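Cow rumen GH26 endo-mannanase (Metagenome, PDB 6UEH) probably hydrolyses internal beta-1,4-mannosidic linkages of mannans such as galactomannan, as a ruminal endo-mannanase of glycoside hydrolase family 26. Local coordinates at residues 287-292 / 350-355; 339-344 / 378-383; 208-213 / 220-225. All blocks are in the same frame, centred on the assembly; numbering follows the deposited sequence.

Interaction 1: residues 287-292 / 350-355; sequences EAIKML and NEYDLH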
# COMPACT_ATOMS: atom_id res chain seq x y z
N GLU A 287 -1.82 -28.70 -8.16
CA GLU A 287 -1.46 -29.49 -6.98
C GLU A 287 -1.18 -28.60 -5.78
O GLU A 287 -1.60 -28.90 -4.66
CB GLU A 287 -0.25 -30.38 -7.26
CG GLU A 287 -0.52 -31.56 -8.16
CD GLU A 287 0.64 -32.54 -8.18
OE1 GLU A 287 1.49 -32.47 -7.27
OE2 GLU A 287 0.71 -33.38 -9.11
N ALA A 288 -0.48 -27.49 -6.02
CA ALA A 288 -0.18 -26.54 -4.96
C ALA A 288 -1.46 -25.88 -4.44
O ALA A 288 -1.62 -25.70 -3.23
CB ALA A 288 0.80 -25.48 -5.46
N ILE A 289 -2.36 -25.53 -5.35
CA ILE A 289 -3.64 -24.95 -4.97
C ILE A 289 -4.46 -25.95 -4.15
O ILE A 289 -5.10 -25.58 -3.16
CB ILE A 289 -4.44 -24.51 -6.21
CG1 ILE A 289 -3.76 -23.32 -6.89
CG2 ILE A 289 -5.87 -24.13 -5.83
CD1 ILE A 289 -4.39 -22.93 -8.21
N LYS A 290 -4.41 -27.22 -4.55
CA LYS A 290 -5.12 -28.29 -3.85
C LYS A 290 -4.66 -28.41 -2.40
O LYS A 290 -5.48 -28.52 -1.49
CB LYS A 290 -4.92 -29.63 -4.57
CG LYS A 290 -5.64 -30.81 -3.92
CD LYS A 290 -5.27 -32.13 -4.58
CE LYS A 290 -3.79 -32.44 -4.39
NZ LYS A 290 -3.40 -33.78 -4.92
N MET A 291 -3.35 -28.38 -2.19
CA MET A 291 -2.79 -28.53 -0.85
C MET A 291 -3.09 -27.30 -0.00
O MET A 291 -3.32 -27.40 1.20
CB MET A 291 -1.29 -28.78 -0.92
CG MET A 291 -0.94 -30.08 -1.63
SD MET A 291 0.78 -30.59 -1.40
CE MET A 291 0.79 -32.12 -2.33
N LEU A 292 -3.08 -26.13 -0.64
CA LEU A 292 -3.49 -24.90 0.02
C LEU A 292 -4.96 -24.95 0.43
O LEU A 292 -5.31 -24.65 1.57
CB LEU A 292 -3.25 -23.69 -0.88
CG LEU A 292 -3.87 -22.38 -0.39
CD1 LEU A 292 -3.07 -21.82 0.79
CD2 LEU A 292 -3.97 -21.36 -1.52
N ASN A 350 -15.00 -21.43 -6.40
CA ASN A 350 -15.94 -22.28 -7.14
C ASN A 350 -15.65 -23.77 -6.98
O ASN A 350 -16.51 -24.52 -6.51
CB ASN A 350 -15.93 -21.90 -8.62
CG ASN A 350 -16.46 -20.50 -8.87
OD1 ASN A 350 -17.43 -20.08 -8.26
ND2 ASN A 350 -15.81 -19.77 -9.77
N GLU A 351 -14.46 -24.19 -7.37
CA GLU A 351 -14.12 -25.61 -7.35
C GLU A 351 -13.95 -26.15 -5.93
O GLU A 351 -14.35 -27.28 -5.64
CB GLU A 351 -12.85 -25.86 -8.17
CG GLU A 351 -12.44 -27.32 -8.25
CD GLU A 351 -11.63 -27.63 -9.49
OE1 GLU A 351 -12.19 -27.52 -10.61
OE2 GLU A 351 -10.44 -27.98 -9.36
N TYR A 352 -13.38 -25.34 -5.05
CA TYR A 352 -13.13 -25.78 -3.68
C TYR A 352 -14.14 -25.21 -2.68
O TYR A 352 -14.07 -25.52 -1.49
CB TYR A 352 -11.71 -25.42 -3.25
CG TYR A 352 -10.66 -26.27 -3.94
CD1 TYR A 352 -10.41 -27.57 -3.51
CD2 TYR A 352 -9.94 -25.78 -5.02
CE1 TYR A 352 -9.46 -28.36 -4.14
CE2 TYR A 352 -8.98 -26.57 -5.65
CZ TYR A 352 -8.75 -27.85 -5.21
OH TYR A 352 -7.80 -28.63 -5.83
N ASP A 353 -15.06 -24.40 -3.18
CA ASP A 353 -16.18 -23.87 -2.39
C ASP A 353 -15.71 -23.16 -1.12
O ASP A 353 -16.33 -23.27 -0.06
CB ASP A 353 -17.15 -25.00 -2.03
CG ASP A 353 -18.55 -24.49 -1.74
OD1 ASP A 353 -18.92 -23.42 -2.26
OD2 ASP A 353 -19.29 -25.18 -0.99
N LEU A 354 -14.61 -22.42 -1.23
CA LEU A 354 -14.08 -21.65 -0.11
C LEU A 354 -14.58 -20.21 -0.15
O LEU A 354 -14.43 -19.52 -1.16
CB LEU A 354 -12.55 -21.69 -0.12
CG LEU A 354 -11.93 -23.05 0.18
CD1 LEU A 354 -10.47 -23.09 -0.23
CD2 LEU A 354 -12.08 -23.37 1.66
N HIS A 355 -15.19 -19.76 0.94
CA HIS A 355 -15.81 -18.44 0.96
C HIS A 355 -15.50 -17.68 2.25
O HIS A 355 -16.11 -16.65 2.53
CB HIS A 355 -17.32 -18.57 0.79
CG HIS A 355 -17.72 -19.39 -0.40
ND1 HIS A 355 -17.60 -18.94 -1.69
CD2 HIS A 355 -18.23 -20.64 -0.49
CE1 HIS A 355 -18.02 -19.87 -2.53
NE2 HIS A 355 -18.40 -20.92 -1.82
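Tyr352 reaches from the turn that ends helix 334-351 to Ile289 and Lys290 on helix 280-301, joining one outer helix of the (beta/alpha)8 barrel of this GH26 domain to the turn that ends the next. The contact is small, burying 136 Å² in all, and no hydrogen bond crosses it.

The apolar part is a single approach to the phenol ring. A branch methyl of Ile289, CG2, lies 4.0 Å from Tyr352 CE2 and meets the ring obliquely. That methyl stands opposite the backbone N of its own residue, the position from which it reaches the tyrosine.

A separate van der Waals contact lies at the far end of the ring, where the hydroxyl rests against the root of Lys290, with Tyr352 OH 3.3 Å from both CB and CA of Lys290. The lysine chain then bends at its third torsion (chi3 64°) and carries its amine away from the tyrosine. An alanine in place of Tyr352 would probably leave Ile289 CG2 and the first carbons of Lys290 without their aromatic neighbour and open a gap between helix 280-301 and the turn that follows helix 334-351.

Polar interactions hold the turn itself. Asp353, with positive phi, is the first residue to leave helical geometry. The backbone on both sides of Leu354 is tied to helix 280-301 through Gln300, which bonds to Asp353 O and His355 N. His355 uses ND1 toward Asp147, while its NE2 donates in the ring plane to Asp353 OD1 at 2.6 Å, approaching the carboxylate from above its plane.

Interaction 2: residues 339-344 / 378-383; sequences EIWKYL and EYVDMI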
# COMPACT_ATOMS: atom_id res chain seq x y z
N GLU A 339 -4.54 -12.50 -14.68
CA GLU A 339 -5.20 -13.73 -15.10
C GLU A 339 -4.92 -14.86 -14.10
O GLU A 339 -5.80 -15.67 -13.82
CB GLU A 339 -4.75 -14.13 -16.51
CG GLU A 339 -5.17 -13.14 -17.59
CD GLU A 339 -4.68 -13.53 -18.97
OE1 GLU A 339 -4.66 -12.66 -19.87
OE2 GLU A 339 -4.32 -14.71 -19.17
N ILE A 340 -3.71 -14.90 -13.57
CA ILE A 340 -3.34 -15.90 -12.56
C ILE A 340 -4.13 -15.68 -11.27
O ILE A 340 -4.62 -16.64 -10.67
CB ILE A 340 -1.83 -15.87 -12.26
CG1 ILE A 340 -1.04 -16.26 -13.51
CG2 ILE A 340 -1.49 -16.81 -11.11
CD1 ILE A 340 0.46 -16.24 -13.32
N TRP A 341 -4.25 -14.42 -10.85
CA TRP A 341 -5.05 -14.08 -9.68
C TRP A 341 -6.49 -14.53 -9.83
O TRP A 341 -7.07 -15.13 -8.93
CB TRP A 341 -5.00 -12.57 -9.41
CG TRP A 341 -5.86 -12.14 -8.24
CD1 TRP A 341 -7.21 -11.89 -8.26
CD2 TRP A 341 -5.43 -11.90 -6.90
NE1 TRP A 341 -7.63 -11.51 -7.01
CE2 TRP A 341 -6.56 -11.51 -6.15
CE3 TRP A 341 -4.19 -11.97 -6.25
CZ2 TRP A 341 -6.50 -11.19 -4.80
CZ3 TRP A 341 -4.13 -11.66 -4.90
CH2 TRP A 341 -5.27 -11.28 -4.19
N LYS A 342 -7.08 -14.22 -10.99
CA LYS A 342 -8.45 -14.61 -11.27
C LYS A 342 -8.60 -16.13 -11.28
O LYS A 342 -9.60 -16.67 -10.82
CB LYS A 342 -8.92 -14.02 -12.60
CG LYS A 342 -9.05 -12.50 -12.59
CD LYS A 342 -9.59 -11.98 -13.91
CE LYS A 342 -9.75 -10.47 -13.88
NZ LYS A 342 -10.25 -9.94 -15.18
N TYR A 343 -7.58 -16.81 -11.80
CA TYR A 343 -7.55 -18.27 -11.82
C TYR A 343 -7.65 -18.83 -10.40
O TYR A 343 -8.48 -19.69 -10.12
CB TYR A 343 -6.28 -18.78 -12.50
CG TYR A 343 -6.19 -20.28 -12.66
CD1 TYR A 343 -5.70 -21.09 -11.64
CD2 TYR A 343 -6.59 -20.89 -13.85
CE1 TYR A 343 -5.62 -22.46 -11.80
CE2 TYR A 343 -6.50 -22.26 -14.01
CZ TYR A 343 -6.02 -23.05 -12.98
OH TYR A 343 -5.94 -24.41 -13.14
N LEU A 344 -6.80 -18.33 -9.51
CA LEU A 344 -6.77 -18.77 -8.12
C LEU A 344 -8.09 -18.45 -7.41
O LEU A 344 -8.63 -19.28 -6.69
CB LEU A 344 -5.60 -18.14 -7.37
CG LEU A 344 -5.49 -18.48 -5.88
CD1 LEU A 344 -5.31 -19.98 -5.67
CD2 LEU A 344 -4.35 -17.70 -5.24
N GLU A 378 -14.17 -6.79 -8.48
CA GLU A 378 -14.94 -8.02 -8.29
C GLU A 378 -14.06 -9.20 -7.87
O GLU A 378 -14.57 -10.29 -7.61
CB GLU A 378 -15.72 -8.34 -9.57
CG GLU A 378 -14.87 -8.80 -10.76
CD GLU A 378 -14.16 -7.66 -11.49
OE1 GLU A 378 -14.22 -6.50 -11.03
OE2 GLU A 378 -13.54 -7.93 -12.54
N TYR A 379 -12.75 -8.98 -7.79
CA TYR A 379 -11.82 -10.05 -7.43
C TYR A 379 -10.95 -9.73 -6.21
O TYR A 379 -10.13 -10.55 -5.80
CB TYR A 379 -10.90 -10.37 -8.62
CG TYR A 379 -11.54 -11.22 -9.69
CD1 TYR A 379 -11.61 -12.60 -9.55
CD2 TYR A 379 -12.05 -10.65 -10.84
CE1 TYR A 379 -12.19 -13.39 -10.53
CE2 TYR A 379 -12.64 -11.43 -11.83
CZ TYR A 379 -12.70 -12.80 -11.67
OH TYR A 379 -13.27 -13.58 -12.64
N VAL A 380 -11.12 -8.53 -5.65
CA VAL A 380 -10.26 -8.06 -4.56
C VAL A 380 -11.10 -7.41 -3.45
O VAL A 380 -12.06 -6.69 -3.74
CB VAL A 380 -9.20 -7.05 -5.08
CG1 VAL A 380 -8.31 -6.57 -3.94
CG2 VAL A 380 -8.36 -7.67 -6.19
N ASP A 381 -10.75 -7.67 -2.19
CA ASP A 381 -11.49 -7.12 -1.05
C ASP A 381 -10.70 -6.09 -0.26
O ASP A 381 -11.26 -5.40 0.59
CB ASP A 381 -11.92 -8.25 -0.11
CG ASP A 381 -12.78 -9.28 -0.79
OD1 ASP A 381 -13.67 -8.89 -1.57
OD2 ASP A 381 -12.57 -10.49 -0.53
N MET A 382 -9.41 -6.00 -0.53
CA MET A 382 -8.52 -5.14 0.25
C MET A 382 -7.23 -4.91 -0.51
O MET A 382 -6.74 -5.80 -1.21
CB MET A 382 -8.24 -5.76 1.62
CG MET A 382 -7.35 -4.93 2.54
SD MET A 382 -6.98 -5.76 4.10
CE MET A 382 -8.63 -6.05 4.74
N ILE A 383 -6.67 -3.71 -0.39
CA ILE A 383 -5.38 -3.40 -1.00
C ILE A 383 -4.28 -3.36 0.06
O ILE A 383 -4.41 -2.66 1.06
CB ILE A 383 -5.40 -2.05 -1.75
CG1 ILE A 383 -6.51 -2.04 -2.80
CG2 ILE A 383 -4.05 -1.78 -2.39
CD1 ILE A 383 -6.34 -3.09 -3.87
O HOH W 1 -10.92 -7.29 -13.57
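Glu378 meets Lys342 of helix 334-351 through a water. That water accepts from Lys342 NZ at 3.2 Å and donates to Glu378 OE2 at 2.9 Å. The two charged atoms themselves stay 4.7 Å apart, NZ of Lys342 from OE2 of Glu378, so the attraction between them is bridged rather than direct and is probably modest.

Tyr379 follows and makes the broadest contact. The aliphatic part of Lys342 lies over one face of its ring, the two side chains crossing at about a right angle. Lys342 CG sits over the middle of that face, 3.6 Å from the ring centroid and only 6° off the normal, a CH-pi contact. Because the chain is extended beyond CG, CD and CE continue across the ring, and CE reaches 3.7 Å from Tyr379 CE2 before NZ arrives at the water. Tyr345, further along the same helix, meets the tyrosine ring edge-to-face.

The carbonyl of Tyr379 takes the one direct hydrogen bond between the segments: Trp341 NE1 donates to Tyr379 O over 2.9 Å, with an N-H...O angle of 162°. The oxygen lies in the indole plane, whereas the nitrogen stands above the carbonyl plane. In the (beta/alpha)8 barrel this joins a helix of the outer layer to the loop leading into strand 382-387, with the neighbouring strand 357-362 contributing Gln361, whose side chain touches both Trp341 and Val380.

Val380 completes the packing. With CG1 anti to the backbone N (chi1 -179°), CG2 is the branch left to face the indole, and this methyl comes within 4.0 Å of Trp341 NE1 at an oblique approach.

Interaction 3: residues 208-213 / 220-225; sequences MNYNPL and TTERVI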
# COMPACT_ATOMS: atom_id res chain seq x y z
N MET A 208 3.28 -21.63 2.99
CA MET A 208 4.26 -22.08 2.00
C MET A 208 4.68 -23.54 2.17
O MET A 208 5.00 -24.22 1.19
CB MET A 208 5.50 -21.18 2.05
CG MET A 208 6.17 -21.11 3.41
SD MET A 208 7.47 -19.87 3.48
CE MET A 208 8.59 -20.50 2.23
N ASN A 209 4.68 -24.05 3.40
CA ASN A 209 5.20 -25.39 3.66
C ASN A 209 4.20 -26.51 3.38
O ASN A 209 4.54 -27.68 3.48
CB ASN A 209 5.71 -25.48 5.10
CG ASN A 209 6.99 -24.71 5.30
OD1 ASN A 209 7.88 -24.73 4.45
ND2 ASN A 209 7.10 -24.01 6.43
N TYR A 210 2.98 -26.14 3.03
CA TYR A 210 2.00 -27.12 2.56
C TYR A 210 2.07 -27.22 1.04
O TYR A 210 1.10 -26.93 0.35
CB TYR A 210 0.59 -26.73 3.00
CG TYR A 210 0.38 -26.59 4.49
CD1 TYR A 210 0.02 -27.69 5.27
CD2 TYR A 210 0.51 -25.36 5.12
CE1 TYR A 210 -0.18 -27.56 6.64
CE2 TYR A 210 0.31 -25.22 6.48
CZ TYR A 210 -0.04 -26.32 7.24
OH TYR A 210 -0.24 -26.17 8.59
N ASN A 211 3.23 -27.64 0.53
CA ASN A 211 3.48 -27.66 -0.91
C ASN A 211 3.81 -29.06 -1.43
O ASN A 211 4.15 -29.95 -0.64
CB ASN A 211 4.61 -26.68 -1.26
CG ASN A 211 5.95 -27.14 -0.73
OD1 ASN A 211 6.61 -27.97 -1.35
ND2 ASN A 211 6.36 -26.59 0.41
N PRO A 212 3.72 -29.28 -2.75
CA PRO A 212 3.96 -30.62 -3.30
C PRO A 212 5.43 -31.01 -3.47
O PRO A 212 5.70 -32.12 -3.93
CB PRO A 212 3.28 -30.56 -4.68
CG PRO A 212 2.38 -29.37 -4.63
CD PRO A 212 3.09 -28.40 -3.75
N LEU A 213 6.36 -30.12 -3.11
CA LEU A 213 7.78 -30.35 -3.39
C LEU A 213 8.55 -30.85 -2.17
O LEU A 213 9.27 -31.84 -2.23
CB LEU A 213 8.42 -29.07 -3.92
CG LEU A 213 7.84 -28.54 -5.23
CD1 LEU A 213 8.48 -27.22 -5.62
CD2 LEU A 213 8.02 -29.57 -6.34
N THR A 220 0.81 -24.40 11.04
CA THR A 220 0.29 -23.05 10.79
C THR A 220 -1.22 -22.99 11.01
O THR A 220 -1.72 -22.11 11.70
CB THR A 220 0.61 -22.56 9.36
OG1 THR A 220 2.01 -22.26 9.26
CG2 THR A 220 -0.19 -21.31 9.02
N THR A 221 -1.94 -23.96 10.44
CA THR A 221 -3.40 -24.00 10.53
C THR A 221 -3.88 -24.04 11.98
O THR A 221 -4.83 -23.35 12.34
CB THR A 221 -3.97 -25.21 9.76
OG1 THR A 221 -3.54 -25.14 8.39
CG2 THR A 221 -5.49 -25.22 9.81
N GLU A 222 -3.22 -24.85 12.80
CA GLU A 222 -3.55 -24.92 14.22
C GLU A 222 -3.31 -23.57 14.91
O GLU A 222 -4.13 -23.13 15.72
CB GLU A 222 -2.75 -26.01 14.91
CG GLU A 222 -3.23 -27.43 14.62
CD GLU A 222 -2.75 -27.97 13.28
OE1 GLU A 222 -2.04 -27.24 12.56
OE2 GLU A 222 -3.09 -29.13 12.95
N ARG A 223 -2.20 -22.92 14.59
CA ARG A 223 -1.89 -21.63 15.21
C ARG A 223 -2.86 -20.54 14.75
O ARG A 223 -3.17 -19.63 15.52
CB ARG A 223 -0.45 -21.21 14.91
CG ARG A 223 0.59 -22.02 15.68
CD ARG A 223 1.99 -21.42 15.56
NE ARG A 223 2.42 -21.32 14.17
CZ ARG A 223 2.94 -22.33 13.47
NH1 ARG A 223 3.08 -23.52 14.03
NH2 ARG A 223 3.29 -22.14 12.20
N VAL A 224 -3.35 -20.64 13.52
CA VAL A 224 -4.36 -19.70 13.04
C VAL A 224 -5.65 -19.87 13.83
O VAL A 224 -6.26 -18.89 14.28
CB VAL A 224 -4.65 -19.89 11.54
CG1 VAL A 224 -5.84 -19.03 11.11
CG2 VAL A 224 -3.43 -19.55 10.70
N ILE A 225 -6.06 -21.12 14.01
CA ILE A 225 -7.25 -21.44 14.80
C ILE A 225 -7.09 -20.96 16.24
O ILE A 225 -8.00 -20.36 16.80
CB ILE A 225 -7.53 -22.96 14.79
CG1 ILE A 225 -7.90 -23.41 13.37
CG2 ILE A 225 -8.63 -23.31 15.77
CD1 ILE A 225 -8.10 -24.90 13.24
O HOH W 2 -1.50 -28.22 10.07
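Tyr210 extends its phenol from the loop after strand 202-206 to the first turn of helix 220-230, placing its hydroxyl beside the backbone nitrogens of Thr220 and Thr221. With CG anti to the carbonyl carbon (chi1 -59°), the ring is directed at the N-terminal turn of the helix, hydroxyl foremost. Thr220 meets it at the edge: its CB lies near the ring plane, 3.9 Å from Tyr210 CE2. Thr221 approaches obliquely, and its N-H points almost straight at the phenol oxygen (174°), although the bond to Tyr210 OH is long and weak at 3.3 Å. The side-chain hydroxyls of both threonines have partners elsewhere, Thr220 OG1 in Asp218 and Thr221 OG1 in Gln295 of helix 280-301.

A water in the plane of the phenol accepts from Tyr210 OH at 2.8 Å and donates to Glu222 OE1 at 2.7 Å. The other oxygen of that carboxylate, OE2, forms a salt bridge with Arg298. Next to Tyr210, an Asx turn from Asn211 OD1 to Leu213 N shapes the loop.

This is a beta-to-alpha connection of the barrel, folded back on the helix it feeds. The phenol gives a hydrogen bond to water and receives a weak one from the Thr221 amide; the partial positive charge of the helix N-terminus would probably favour the phenol oxygen as an acceptor, while its proton is turned to the water shared with Glu222.

All three contacts belong to the GH26 barrel domain. Interaction 3 is the most buried, while interactions 1 and 2 are partly buried, with lysine chains on their outer side. Helix 334-351 serves both of these, through the turn after its C-terminal end in interaction 1 and its middle in interaction 2; they meet where Ile289 packs on Tyr343 and Leu344. Interaction 1 also touches interaction 3, with Met291 against Tyr210 and Asn211, whereas interactions 2 and 3 stay about 11 Å apart at their nearest atoms. A tyrosine is central each time, used differently: through packing against a helix, through a ring face and a backbone carbonyl, and through a hydroxyl at a helix start.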